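Local structure of inositol monophosphatase family protein (Staphylococcus aureus, 5I3S) at residues F6-I11 against D121-A126; D51-T56 against H60-E65; K161-E166 against H259-Q264. The protein probably hydrolyses the phosphate ester of inositol monophosphates or related small phosphorylated compounds, as other members of its phosphatase family do. All coordinates share one frame; numbering follows the deposited sequence.

How the interactions relate
Interactions 1 and 2 belong to one layer of the fold, with centres 16 Å apart: helices 2-24 and 37-56 follow each other in the chain and lie on the same seven-stranded sheet, and they touch where Leu10 meets Thr52 and Ile53. Both contacts are buried and join helix to strand. Interaction 1 sets a glutamine amide beside an imidazole, whereas interaction 2 meets its histidine at the CB, through a methyl, and its hydrogen bonds run within its helix. Interaction 3, on the other side of the chain's centre and about 37 Å from interaction 1 between centres, is different: a small, partly exposed helix-to-helix contact made of aliphatic carbons alone.

Interaction 1. Residues F6-I11 against D121-A126; sequences FAQGLI and DVLYHA
His125 ND1 is hydrogen-bonded to Tyr4 OH and also has Gln8 OE1 3.2 Å away, but the angle there is too poor for a second bond. The contact lays helix 2-24 on the seven-stranded sheet of the sugar phosphatase fold, and residues 6-11 run nearly antiparallel to residues 122-126, at 158°. With CG of Gln8 anti to the backbone N (chi1 -173°) and the chain extended beyond it, the amide comes beside the imidazole, the two planes 72° apart. On the way, Gln8 CG rests 3.8 Å from Leu123 CD2. The other methyl of Leu123, CD1, meets Ile11 CG2 at 3.7 Å, so one leucine bridges two residues spaced a turn apart on the helix. Phe114 of the adjacent strand 109-117 adds to this apolar patch, touching both Ile11 and His125. Tyr124, pointing to the opposite side of the strand, packs on helices 184-193 and 206-218, so the sheet is covered by helices on both faces. The imidazole is held at both nitrogens, NE2 bonding to Gly135 O, while Leu123 O lies in the ring plane at its edge, 3.4 Å from His125 CD2.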
loop_
_atom_site.group_PDB
_atom_site.type_symbol
_atom_site.label_atom_id
_atom_site.label_comp_id
_atom_site.label_asym_id
_atom_site.label_seq_id
_atom_site.Cartn_x
_atom_site.Cartn_y
_atom_site.Cartn_z
ATOM N N PHE A 6 27.625 -14.653 -0.735
ATOM C CA PHE A 6 27.800 -14.058 -2.088
ATOM C C PHE A 6 26.476 -13.452 -2.622
ATOM O O PHE A 6 26.472 -12.365 -3.192
ATOM C CB PHE A 6 28.384 -15.116 -3.048
ATOM C CG PHE A 6 28.367 -14.735 -4.514
ATOM C CD1 PHE A 6 29.293 -13.847 -5.037
ATOM C CD2 PHE A 6 27.465 -15.289 -5.369
ATOM C CE1 PHE A 6 29.291 -13.511 -6.394
ATOM C CE2 PHE A 6 27.436 -14.937 -6.716
ATOM C CZ PHE A 6 28.356 -14.050 -7.230
ATOM N N ALA A 7 25.354 -14.138 -2.408
ATOM C CA ALA A 7 24.084 -13.647 -2.934
ATOM C C ALA A 7 23.663 -12.378 -2.211
ATOM O O ALA A 7 23.273 -11.413 -2.820
ATOM C CB ALA A 7 23.010 -14.714 -2.830
ATOM N N GLN A 8 23.782 -12.416 -0.892
ATOM C CA GLN A 8 23.451 -11.320 -0.002
ATOM C C GLN A 8 24.164 -10.029 -0.377
ATOM O O GLN A 8 23.528 -9.004 -0.536
ATOM C CB GLN A 8 23.755 -11.750 1.426
ATOM C CG GLN A 8 23.321 -10.820 2.521
ATOM C CD GLN A 8 23.019 -11.556 3.798
ATOM O OE1 GLN A 8 22.255 -12.513 3.811
ATOM N NE2 GLN A 8 23.627 -11.123 4.881
ATOM N N GLY A 9 25.460 -10.084 -0.562
ATOM C CA GLY A 9 26.242 -8.904 -0.901
ATOM C C GLY A 9 25.936 -8.399 -2.284
ATOM O O GLY A 9 25.704 -7.196 -2.490
ATOM N N LEU A 10 25.889 -9.334 -3.227
ATOM C CA LEU A 10 25.479 -9.049 -4.606
ATOM C C LEU A 10 24.157 -8.280 -4.683
ATOM O O LEU A 10 24.049 -7.288 -5.387
ATOM C CB LEU A 10 25.338 -10.361 -5.383
ATOM C CG LEU A 10 24.826 -10.248 -6.820
ATOM C CD1 LEU A 10 25.767 -9.367 -7.630
ATOM C CD2 LEU A 10 24.724 -11.611 -7.455
ATOM N N ILE A 11 23.133 -8.722 -3.972
ATOM C CA ILE A 11 21.832 -8.043 -4.120
ATOM C C ILE A 11 21.903 -6.610 -3.547
ATOM O O ILE A 11 21.375 -5.678 -4.150
ATOM C CB ILE A 11 20.663 -8.897 -3.579
ATOM C CG1 ILE A 11 19.329 -8.389 -4.112
ATOM C CG2 ILE A 11 20.689 -8.999 -2.066
ATOM C CD1 ILE A 11 18.158 -9.277 -3.710
ATOM N N ASP A 121 16.507 0.492 2.175
ATOM C CA ASP A 121 17.649 -0.346 2.596
ATOM C C ASP A 121 17.250 -1.475 3.572
ATOM O O ASP A 121 17.818 -1.600 4.690
ATOM C CB ASP A 121 18.813 0.542 3.165
ATOM C CG ASP A 121 20.157 -0.227 3.324
ATOM O OD1 ASP A 121 20.355 -1.386 2.818
ATOM O OD2 ASP A 121 21.054 0.354 3.981
ATOM N N VAL A 122 16.232 -2.242 3.192
ATOM C CA VAL A 122 15.817 -3.371 4.017
ATOM C C VAL A 122 15.824 -4.634 3.177
ATOM O O VAL A 122 15.101 -4.754 2.187
ATOM C CB VAL A 122 14.408 -3.180 4.628
ATOM C CG1 VAL A 122 14.046 -4.367 5.515
ATOM C CG2 VAL A 122 14.280 -1.852 5.431
ATOM N N LEU A 123 16.662 -5.563 3.563
ATOM C CA LEU A 123 16.840 -6.804 2.859
ATOM C C LEU A 123 16.117 -7.831 3.655
ATOM O O LEU A 123 16.466 -8.053 4.810
ATOM C CB LEU A 123 18.304 -7.168 2.813
ATOM C CG LEU A 123 18.639 -8.550 2.227
ATOM C CD1 LEU A 123 18.316 -8.594 0.754
ATOM C CD2 LEU A 123 20.093 -8.845 2.444
ATOM N N TYR A 124 15.096 -8.454 3.054
ATOM C CA TYR A 124 14.498 -9.644 3.653
ATOM C C TYR A 124 15.221 -10.861 3.077
ATOM O O TYR A 124 15.507 -10.919 1.890
ATOM C CB TYR A 124 12.982 -9.693 3.425
ATOM C CG TYR A 124 12.249 -8.387 3.872
ATOM C CD1 TYR A 124 11.717 -8.265 5.153
ATOM C CD2 TYR A 124 12.086 -7.324 2.989
ATOM C CE1 TYR A 124 11.078 -7.092 5.570
ATOM C CE2 TYR A 124 11.441 -6.164 3.371
ATOM C CZ TYR A 124 10.937 -6.042 4.648
ATOM O OH TYR A 124 10.323 -4.891 5.021
ATOM N N HIS A 125 15.489 -11.843 3.916
ATOM C CA HIS A 125 16.310 -12.969 3.529
ATOM C C HIS A 125 16.152 -14.179 4.469
ATOM O O HIS A 125 15.707 -14.061 5.626
ATOM C CB HIS A 125 17.795 -12.544 3.359
ATOM C CG HIS A 125 18.422 -12.053 4.619
ATOM N ND1 HIS A 125 19.430 -12.735 5.268
ATOM C CD2 HIS A 125 18.174 -10.946 5.361
ATOM C CE1 HIS A 125 19.762 -12.071 6.368
ATOM N NE2 HIS A 125 19.023 -10.980 6.438
ATOM N N ALA A 126 16.501 -15.342 3.919
ATOM C CA ALA A 126 16.203 -16.653 4.520
ATOM C C ALA A 126 16.992 -17.709 3.770
ATOM O O ALA A 126 17.054 -17.681 2.535
ATOM C CB ALA A 126 14.727 -16.952 4.413
#

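Interaction 2. Residues D51-T56 against H60-E65; sequences DTILET and HQVLGE
Ile53 spreads its two branches over the following strand 61-64 and the residue that leads into it, CD1 on Val62 and CG2 on His60. The CD1 methyl of Ile53 lies 3.9 Å from Val62 CG2, and the two side chains meet at a slant. On the other branch, Ile53 CG2 comes 4.0 Å from His60 CB, touching the histidine at its root, with the two side chains crossing at about a right angle. The torsions divide the work: at chi1 -61° CG1 sits beside the backbone N and carries CD1 toward Val62, which leaves CG2 pointing anti to that nitrogen. Trp80 of the adjacent parallel strand 78-83 and Leu10 of helix 2-24 also touch Ile53, burying it. The His60 ring is fixed by partners of its own: it stacks on Tyr57, and ND1 is hydrogen-bonded to Trp80 NE1. In the last turn of the helix, Thr56 OG1 donates to Thr52 O over 2.9 Å, nearly in line with the carbonyl bond. Thr56 N bonds to Ile53 O at 3.0 Å, with Thr52 O a weak second acceptor. Three residues separate the segments, making this a helix-turn-strand unit whose strand edges the sheet of the sugar phosphatase fold; the strand leads to Glu65, which gathers with Asp42 and Asp83 in an acidic cluster consistent with the metal site of inositol monophosphatases.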
loop_
_atom_site.group_PDB
_atom_site.type_symbol
_atom_site.label_atom_id
_atom_site.label_comp_id
_atom_site.label_asym_id
_atom_site.label_seq_id
_atom_site.Cartn_x
_atom_site.Cartn_y
_atom_site.Cartn_z
ATOM N N ASP A 51 26.256 -11.180 -14.705
ATOM C CA ASP A 51 27.708 -11.243 -14.959
ATOM C C ASP A 51 28.511 -11.573 -13.753
ATOM O O ASP A 51 29.519 -12.234 -13.856
ATOM C CB ASP A 51 28.250 -9.939 -15.537
ATOM C CG ASP A 51 27.753 -9.673 -16.912
ATOM O OD1 ASP A 51 27.359 -10.633 -17.620
ATOM O OD2 ASP A 51 27.735 -8.475 -17.278
ATOM N N THR A 52 28.093 -11.067 -12.615
ATOM C CA THR A 52 28.744 -11.383 -11.352
ATOM C C THR A 52 28.568 -12.854 -10.974
ATOM O O THR A 52 29.517 -13.477 -10.498
ATOM C CB THR A 52 28.159 -10.487 -10.257
ATOM O OG1 THR A 52 28.394 -9.145 -10.644
ATOM C CG2 THR A 52 28.748 -10.766 -8.869
ATOM N N ILE A 53 27.358 -13.394 -11.160
ATOM C CA ILE A 53 27.116 -14.831 -10.896
ATOM C C ILE A 53 28.028 -15.682 -11.837
ATOM O O ILE A 53 28.800 -16.471 -11.338
ATOM C CB ILE A 53 25.620 -15.270 -11.063
ATOM C CG1 ILE A 53 24.664 -14.530 -10.094
ATOM C CG2 ILE A 53 25.490 -16.772 -10.846
ATOM C CD1 ILE A 53 23.243 -14.390 -10.646
ATOM N N LEU A 54 27.938 -15.451 -13.161
ATOM C CA LEU A 54 28.719 -16.154 -14.211
ATOM C C LEU A 54 30.246 -16.132 -13.998
ATOM O O LEU A 54 30.915 -17.149 -14.192
ATOM C CB LEU A 54 28.385 -15.594 -15.620
ATOM N N GLU A 55 30.792 -14.974 -13.616
ATOM C CA GLU A 55 32.233 -14.840 -13.287
ATOM C C GLU A 55 32.642 -15.773 -12.150
ATOM O O GLU A 55 33.728 -16.342 -12.167
ATOM C CB GLU A 55 32.598 -13.388 -12.886
ATOM N N THR A 56 31.771 -15.921 -11.169
ATOM C CA THR A 56 32.152 -16.552 -9.920
ATOM C C THR A 56 31.772 -18.016 -9.860
ATOM O O THR A 56 32.502 -18.804 -9.304
ATOM C CB THR A 56 31.552 -15.790 -8.721
ATOM O OG1 THR A 56 31.763 -14.375 -8.911
ATOM C CG2 THR A 56 32.193 -16.237 -7.433
ATOM N N HIS A 60 26.420 -22.069 -13.065
ATOM C CA HIS A 60 25.079 -21.735 -12.567
ATOM C C HIS A 60 24.198 -21.191 -13.685
ATOM O O HIS A 60 24.678 -20.597 -14.656
ATOM C CB HIS A 60 25.164 -20.760 -11.396
ATOM C CG HIS A 60 25.710 -21.385 -10.162
ATOM N ND1 HIS A 60 25.611 -20.794 -8.924
ATOM C CD2 HIS A 60 26.319 -22.577 -9.965
ATOM C CE1 HIS A 60 26.157 -21.579 -8.014
ATOM N NE2 HIS A 60 26.587 -22.673 -8.619
ATOM N N GLN A 61 22.910 -21.480 -13.555
ATOM C CA GLN A 61 21.912 -21.015 -14.490
ATOM C C GLN A 61 21.163 -19.836 -13.847
ATOM O O GLN A 61 20.979 -19.792 -12.624
ATOM C CB GLN A 61 20.934 -22.146 -14.806
ATOM C CG GLN A 61 21.541 -23.538 -15.008
ATOM C CD GLN A 61 20.649 -24.392 -15.896
ATOM O OE1 GLN A 61 20.550 -24.151 -17.112
ATOM N NE2 GLN A 61 19.985 -25.389 -15.304
ATOM N N VAL A 62 20.738 -18.904 -14.688
ATOM C CA VAL A 62 20.031 -17.689 -14.287
ATOM C C VAL A 62 18.681 -17.628 -15.027
ATOM O O VAL A 62 18.647 -17.455 -16.258
ATOM C CB VAL A 62 20.878 -16.436 -14.604
ATOM C CG1 VAL A 62 20.088 -15.130 -14.384
ATOM C CG2 VAL A 62 22.127 -16.444 -13.742
ATOM N N LEU A 63 17.582 -17.796 -14.287
ATOM C CA LEU A 63 16.232 -17.579 -14.835
ATOM C C LEU A 63 15.792 -16.165 -14.517
ATOM O O LEU A 63 15.497 -15.837 -13.375
ATOM C CB LEU A 63 15.247 -18.575 -14.264
ATOM C CG LEU A 63 13.782 -18.424 -14.653
ATOM C CD1 LEU A 63 13.613 -18.636 -16.145
ATOM C CD2 LEU A 63 12.883 -19.389 -13.889
ATOM N N GLY A 64 15.752 -15.316 -15.532
ATOM C CA GLY A 64 15.544 -13.894 -15.307
ATOM C C GLY A 64 14.417 -13.193 -16.063
ATOM O O GLY A 64 14.014 -13.607 -17.169
ATOM N N GLU A 65 13.957 -12.093 -15.448
ATOM C CA GLU A 65 12.831 -11.314 -15.924
ATOM C C GLU A 65 13.220 -10.679 -17.235
ATOM O O GLU A 65 12.468 -10.772 -18.202
ATOM C CB GLU A 65 12.404 -10.267 -14.871
ATOM C CG GLU A 65 11.332 -9.237 -15.307
ATOM C CD GLU A 65 11.874 -8.095 -16.197
ATOM O OE1 GLU A 65 13.058 -7.715 -16.089
ATOM O OE2 GLU A 65 11.115 -7.569 -17.039
#

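Interaction 3. Residues K161-E166 against H259-Q264; sequences KPILGE and HDALIQ
Ala261 is the first residue of 259-264 to reach across, its CB lying 3.9 Å from Ile163 CG2. The isoleucine stands at the N-cap position of helix 164-174, so the helix 259-270 is met here by the very start of another helix. Ile163 has a positive phi of 69°, rare for a beta-branched residue, and with Leu164 N bonded to Pro162 O at 2.7 Å the backbone makes a classic gamma turn. That turn aims the isoleucine at the second helix, and its CG2 branch, anti to the backbone N, does the touching. Leu262, the next residue, starts off pointing neither toward nor away from 161-166, but its end comes nearer. Leu262 CD2 approaches Leu164 CD1 at 4.4 Å, a looser meeting of methyls than the one before it. Each leucine also has a loop residue at its flank, Leu164 resting on Pro202 and Leu262 on Leu227, so the pair is buried while Ile163 remains exposed. The later residues of 259-264 make no contact with 161-166. Four backbone bonds lie within the segments, such as Gly165 N to Lys161 O, and no hydrogen bond or ion pair crosses between them. Dispersion and the shedding of water therefore hold the two helix beginnings together, with no directional bond between the two segments.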
loop_
_atom_site.group_PDB
_atom_site.type_symbol
_atom_site.label_atom_id
_atom_site.label_comp_id
_atom_site.label_asym_id
_atom_site.label_seq_id
_atom_site.Cartn_x
_atom_site.Cartn_y
_atom_site.Cartn_z
ATOM N N LYS A 161 -12.795 -8.084 -13.285
ATOM C CA LYS A 161 -12.674 -9.036 -14.396
ATOM C C LYS A 161 -13.831 -10.041 -14.390
ATOM O O LYS A 161 -14.355 -10.376 -13.327
ATOM C CB LYS A 161 -11.353 -9.818 -14.337
ATOM C CG LYS A 161 -10.091 -8.999 -14.112
ATOM C CD LYS A 161 -9.815 -7.999 -15.221
ATOM C CE LYS A 161 -8.309 -7.885 -15.450
ATOM N NZ LYS A 161 -7.911 -6.667 -16.205
ATOM N N PRO A 162 -14.200 -10.545 -15.569
ATOM C CA PRO A 162 -15.240 -11.547 -15.609
ATOM C C PRO A 162 -14.840 -12.822 -14.863
ATOM O O PRO A 162 -13.687 -13.280 -14.951
ATOM C CB PRO A 162 -15.408 -11.825 -17.115
ATOM C CG PRO A 162 -14.762 -10.669 -17.816
ATOM C CD PRO A 162 -13.619 -10.327 -16.911
ATOM N N ILE A 163 -15.800 -13.356 -14.120
ATOM C CA ILE A 163 -15.673 -14.593 -13.312
ATOM C C ILE A 163 -14.739 -14.428 -12.120
ATOM O O ILE A 163 -15.141 -14.620 -10.981
ATOM C CB ILE A 163 -15.307 -15.875 -14.134
ATOM C CG1 ILE A 163 -16.220 -16.022 -15.369
ATOM C CG2 ILE A 163 -15.497 -17.139 -13.280
ATOM C CD1 ILE A 163 -15.762 -15.288 -16.603
ATOM N N LEU A 164 -13.495 -14.111 -12.391
ATOM C CA LEU A 164 -12.531 -13.806 -11.340
ATOM C C LEU A 164 -13.082 -12.775 -10.328
ATOM O O LEU A 164 -13.044 -12.996 -9.122
ATOM C CB LEU A 164 -11.256 -13.273 -11.996
ATOM C CG LEU A 164 -9.928 -13.484 -11.304
ATOM C CD1 LEU A 164 -9.814 -14.894 -10.698
ATOM C CD2 LEU A 164 -8.854 -13.217 -12.350
ATOM N N GLY A 165 -13.638 -11.681 -10.855
ATOM C CA GLY A 165 -14.344 -10.689 -10.054
ATOM C C GLY A 165 -15.291 -11.279 -9.040
ATOM O O GLY A 165 -15.138 -11.030 -7.845
ATOM N N GLU A 166 -16.223 -12.110 -9.504
ATOM C CA GLU A 166 -17.289 -12.604 -8.637
ATOM C C GLU A 166 -16.728 -13.488 -7.548
ATOM O O GLU A 166 -17.111 -13.379 -6.381
ATOM C CB GLU A 166 -18.387 -13.364 -9.416
ATOM C CG GLU A 166 -19.542 -12.504 -9.914
ATOM C CD GLU A 166 -20.298 -11.794 -8.791
ATOM O OE1 GLU A 166 -20.229 -10.544 -8.713
ATOM O OE2 GLU A 166 -20.952 -12.478 -7.980
ATOM N N HIS A 259 -14.264 -24.193 -7.958
ATOM C CA HIS A 259 -13.055 -24.846 -8.537
ATOM C C HIS A 259 -13.093 -24.960 -10.060
ATOM O O HIS A 259 -12.106 -24.730 -10.708
ATOM C CB HIS A 259 -12.732 -26.231 -7.919
ATOM N N ASP A 260 -14.227 -25.348 -10.619
ATOM C CA ASP A 260 -14.328 -25.619 -12.089
ATOM C C ASP A 260 -14.130 -24.330 -12.929
ATOM O O ASP A 260 -13.427 -24.332 -13.925
ATOM C CB ASP A 260 -15.667 -26.300 -12.437
ATOM C CG ASP A 260 -15.784 -27.739 -11.897
ATOM O OD1 ASP A 260 -16.881 -28.068 -11.409
ATOM O OD2 ASP A 260 -14.816 -28.548 -11.955
ATOM N N ALA A 261 -14.714 -23.237 -12.469
ATOM C CA ALA A 261 -14.513 -21.934 -13.056
ATOM C C ALA A 261 -13.049 -21.484 -12.927
ATOM O O ALA A 261 -12.477 -20.981 -13.905
ATOM C CB ALA A 261 -15.478 -20.930 -12.432
ATOM N N LEU A 262 -12.425 -21.685 -11.755
ATOM C CA LEU A 262 -10.997 -21.390 -11.620
ATOM C C LEU A 262 -10.147 -22.296 -12.516
ATOM O O LEU A 262 -9.159 -21.809 -13.134
ATOM C CB LEU A 262 -10.509 -21.511 -10.169
ATOM C CG LEU A 262 -10.984 -20.425 -9.211
ATOM C CD1 LEU A 262 -10.774 -20.885 -7.783
ATOM C CD2 LEU A 262 -10.231 -19.139 -9.454
ATOM N N ILE A 263 -10.522 -23.588 -12.647
ATOM C CA ILE A 263 -9.752 -24.473 -13.588
ATOM C C ILE A 263 -9.791 -23.939 -15.003
ATOM O O ILE A 263 -8.753 -23.900 -15.703
ATOM C CB ILE A 263 -10.222 -25.952 -13.578
ATOM C CG1 ILE A 263 -9.803 -26.626 -12.254
ATOM C CG2 ILE A 263 -9.675 -26.730 -14.750
ATOM C CD1 ILE A 263 -10.810 -27.667 -11.854
ATOM N N GLN A 264 -10.980 -23.512 -15.415
ATOM C CA GLN A 264 -11.151 -23.042 -16.774
ATOM C C GLN A 264 -10.309 -21.772 -17.008
ATOM O O GLN A 264 -9.605 -21.701 -17.988
ATOM C CB GLN A 264 -12.616 -22.808 -17.119
ATOM C CG GLN A 264 -12.785 -22.118 -18.470
ATOM C CD GLN A 264 -14.114 -22.439 -19.123
ATOM O OE1 GLN A 264 -14.417 -23.613 -19.409
ATOM N NE2 GLN A 264 -14.923 -21.401 -19.372
#